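Local coordinates for protein hemin degrading factor (PDB 4MF9) that binds heme and probably traffics it in the cytoplasm, and acts as a heme-degrading enzyme, at residues Ile262-Gly267 with Phe296-Lys301. Residues are numbered along the deposited sequence; the frame is centred on the assembly and turned at random.
With HEM (protoporphyrin IX containing Fe), chain C.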
# COMPACT_ATOMS: atom_id res chain seq x y z
N ILE A 262 -9.77 1.72 14.46
CA ILE A 262 -10.19 1.70 13.07
C ILE A 262 -9.25 0.80 12.27
O ILE A 262 -8.33 0.22 12.83
CB ILE A 262 -10.17 3.10 12.49
CG1 ILE A 262 -8.75 3.67 12.58
CG2 ILE A 262 -11.15 4.00 13.25
CD1 ILE A 262 -8.59 5.04 11.95
N MET A 263 -9.49 0.65 10.99
CA MET A 263 -8.62 -0.05 10.06
C MET A 263 -8.29 0.88 8.92
O MET A 263 -9.16 1.48 8.38
CB MET A 263 -9.27 -1.30 9.53
CG MET A 263 -9.64 -2.30 10.57
SD MET A 263 -10.39 -3.79 9.99
CE MET A 263 -8.94 -4.55 9.31
N VAL A 264 -7.02 0.98 8.57
CA VAL A 264 -6.60 1.79 7.51
C VAL A 264 -5.87 0.95 6.46
O VAL A 264 -4.85 0.43 6.77
CB VAL A 264 -5.64 2.92 8.02
CG1 VAL A 264 -5.16 3.76 6.90
CG2 VAL A 264 -6.28 3.76 9.10
N PHE A 265 -6.43 0.87 5.26
CA PHE A 265 -5.89 0.07 4.15
C PHE A 265 -5.21 1.00 3.16
O PHE A 265 -5.82 1.94 2.66
CB PHE A 265 -7.04 -0.63 3.38
CG PHE A 265 -7.62 -1.84 4.07
CD1 PHE A 265 -8.32 -1.71 5.27
CD2 PHE A 265 -7.53 -3.09 3.49
CE1 PHE A 265 -8.87 -2.83 5.89
CE2 PHE A 265 -8.07 -4.21 4.11
CZ PHE A 265 -8.73 -4.07 5.31
N VAL A 266 -3.98 0.75 2.87
CA VAL A 266 -3.27 1.46 1.84
C VAL A 266 -2.48 0.52 0.95
O VAL A 266 -1.73 -0.23 1.43
CB VAL A 266 -2.31 2.51 2.45
CG1 VAL A 266 -1.39 3.11 1.43
CG2 VAL A 266 -3.10 3.62 3.12
N GLY A 267 -2.66 0.63 -0.33
CA GLY A 267 -1.93 -0.22 -1.23
C GLY A 267 -1.77 0.28 -2.64
O GLY A 267 -2.10 1.42 -2.97
N PHE A 296 2.90 3.47 14.14
CA PHE A 296 2.18 3.69 12.90
C PHE A 296 2.28 5.12 12.41
O PHE A 296 1.87 6.06 13.11
CB PHE A 296 0.70 3.34 13.11
CG PHE A 296 -0.18 3.61 11.91
CD1 PHE A 296 0.15 3.12 10.66
CD2 PHE A 296 -1.39 4.32 12.06
CE1 PHE A 296 -0.68 3.35 9.56
CE2 PHE A 296 -2.20 4.56 10.97
CZ PHE A 296 -1.86 4.07 9.72
N ASN A 297 2.79 5.32 11.22
CA ASN A 297 2.77 6.60 10.58
C ASN A 297 2.04 6.56 9.25
O ASN A 297 2.11 5.60 8.56
CB ASN A 297 4.17 7.12 10.34
CG ASN A 297 4.82 7.70 11.58
OD1 ASN A 297 4.34 7.59 12.66
ND2 ASN A 297 5.90 8.36 11.37
N LEU A 298 1.28 7.57 8.94
CA LEU A 298 0.53 7.61 7.72
C LEU A 298 0.73 8.99 7.13
O LEU A 298 0.56 9.94 7.82
CB LEU A 298 -0.95 7.33 8.01
CG LEU A 298 -1.90 7.38 6.83
CD1 LEU A 298 -1.84 6.08 6.08
CD2 LEU A 298 -3.35 7.74 7.17
N HIS A 299 1.03 9.08 5.86
CA HIS A 299 1.24 10.36 5.21
C HIS A 299 0.32 10.46 4.00
O HIS A 299 0.53 9.77 2.99
CB HIS A 299 2.73 10.53 4.83
CG HIS A 299 3.67 10.31 5.98
ND1 HIS A 299 3.70 11.12 7.09
CD2 HIS A 299 4.62 9.37 6.18
CE1 HIS A 299 4.62 10.69 7.93
NE2 HIS A 299 5.19 9.62 7.41
N LEU A 300 -0.70 11.31 4.12
CA LEU A 300 -1.74 11.46 3.10
C LEU A 300 -1.71 12.83 2.38
O LEU A 300 -1.98 13.87 2.98
CB LEU A 300 -3.13 11.22 3.73
CG LEU A 300 -4.36 11.52 2.88
CD1 LEU A 300 -4.41 10.65 1.64
CD2 LEU A 300 -5.66 11.39 3.68
N LYS A 301 -1.49 12.81 1.10
CA LYS A 301 -1.51 13.96 0.31
C LYS A 301 -2.96 14.31 -0.08
O LYS A 301 -3.44 13.94 -1.11
CB LYS A 301 -0.64 13.69 -0.92
CG LYS A 301 -0.22 14.85 -1.77
CD LYS A 301 -0.04 16.13 -1.01
CE LYS A 301 1.41 16.47 -0.90
NZ LYS A 301 1.94 16.58 -2.25
CHA HEM C . -11.09 -6.39 4.12
CHB HEM C . -9.75 -9.29 7.61
CHC HEM C . -7.58 -12.10 4.37
CHD HEM C . -7.97 -8.55 1.18
C1A HEM C . -10.98 -6.99 5.34
C2A HEM C . -11.65 -6.58 6.53
C3A HEM C . -11.29 -7.41 7.48
C4A HEM C . -10.36 -8.28 6.91
CMA HEM C . -11.74 -7.34 8.91
CAA HEM C . -12.63 -5.47 6.71
CBA HEM C . -13.96 -5.82 7.43
CGA HEM C . -14.77 -6.63 6.49
O1A HEM C . -15.35 -7.65 6.86
O2A HEM C . -14.84 -6.25 5.35
C1B HEM C . -9.06 -10.30 6.96
C2B HEM C . -8.59 -11.39 7.70
C3B HEM C . -7.98 -12.22 6.84
C4B HEM C . -8.09 -11.57 5.51
CMB HEM C . -8.78 -11.60 9.18
CAB HEM C . -7.37 -13.51 7.26
CBB HEM C . -6.36 -14.10 6.70
C1C HEM C . -7.50 -11.42 3.21
C2C HEM C . -6.97 -11.91 2.04
C3C HEM C . -7.08 -10.92 1.11
C4C HEM C . -7.67 -9.78 1.73
CMC HEM C . -6.42 -13.29 1.82
CAC HEM C . -6.63 -11.01 -0.26
CBC HEM C . -6.61 -9.90 -0.94
C1D HEM C . -8.90 -7.65 1.72
C2D HEM C . -9.43 -6.45 1.00
C3D HEM C . -10.30 -5.88 1.83
C4D HEM C . -10.30 -6.71 3.04
CMD HEM C . -9.10 -5.92 -0.38
CAD HEM C . -11.09 -4.62 1.57
CBD HEM C . -12.53 -5.01 1.22
CGD HEM C . -13.44 -4.01 0.59
O1D HEM C . -14.52 -3.87 1.12
O2D HEM C . -13.17 -3.38 -0.43
NA HEM C . -10.18 -8.04 5.60
NB HEM C . -8.76 -10.43 5.66
NC HEM C . -7.91 -10.17 2.99
ND HEM C . -9.45 -7.74 2.92
FE HEM C . -9.15 -9.04 4.18
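Leu298 comes nearest to Val264 and Val266 through its methyl CD1. It crosses both valines at a slant. CD1 lies 4.1 Å from CG1 of Val264 and 4.0 Å from CG2 of Val266, so one methyl bridges two alternate residues on the same face of strand 262-268. Leu298 holds CG anti to its backbone N (chi1 178°), which carries the branch across to the valines. The Phe296 ring brings CZ to 4.3 Å from CB of Val264, meeting the valine obliquely. All four side chains are buried, and the touch is purely apolar. This is the close part of the contact. The backbones stay apart, with CA of Val264 9.2 Å from CA of Leu298, and the short strand axes cross at 60°. From strand 88-93, Cys88 touches Val266 and Leu298, and His90 both meets the Phe296 ring and hydrogen-bonds Val264 O through NE2. On the outer face of strand 296-301, Asn297, His299 and Lys301 are partly exposed and stay far from the valines. From the other face of strand 262-268, Met263 and Phe265 line the heme pocket. Phe265 CZ lies 3.5 Å from CHA of the porphyrin, and Met263 SD 3.9 Å from its methyl CMA. The contact joins two antiparallel sheets face to face, one of them backing the heme pocket, as in the HemS/ChuX fold.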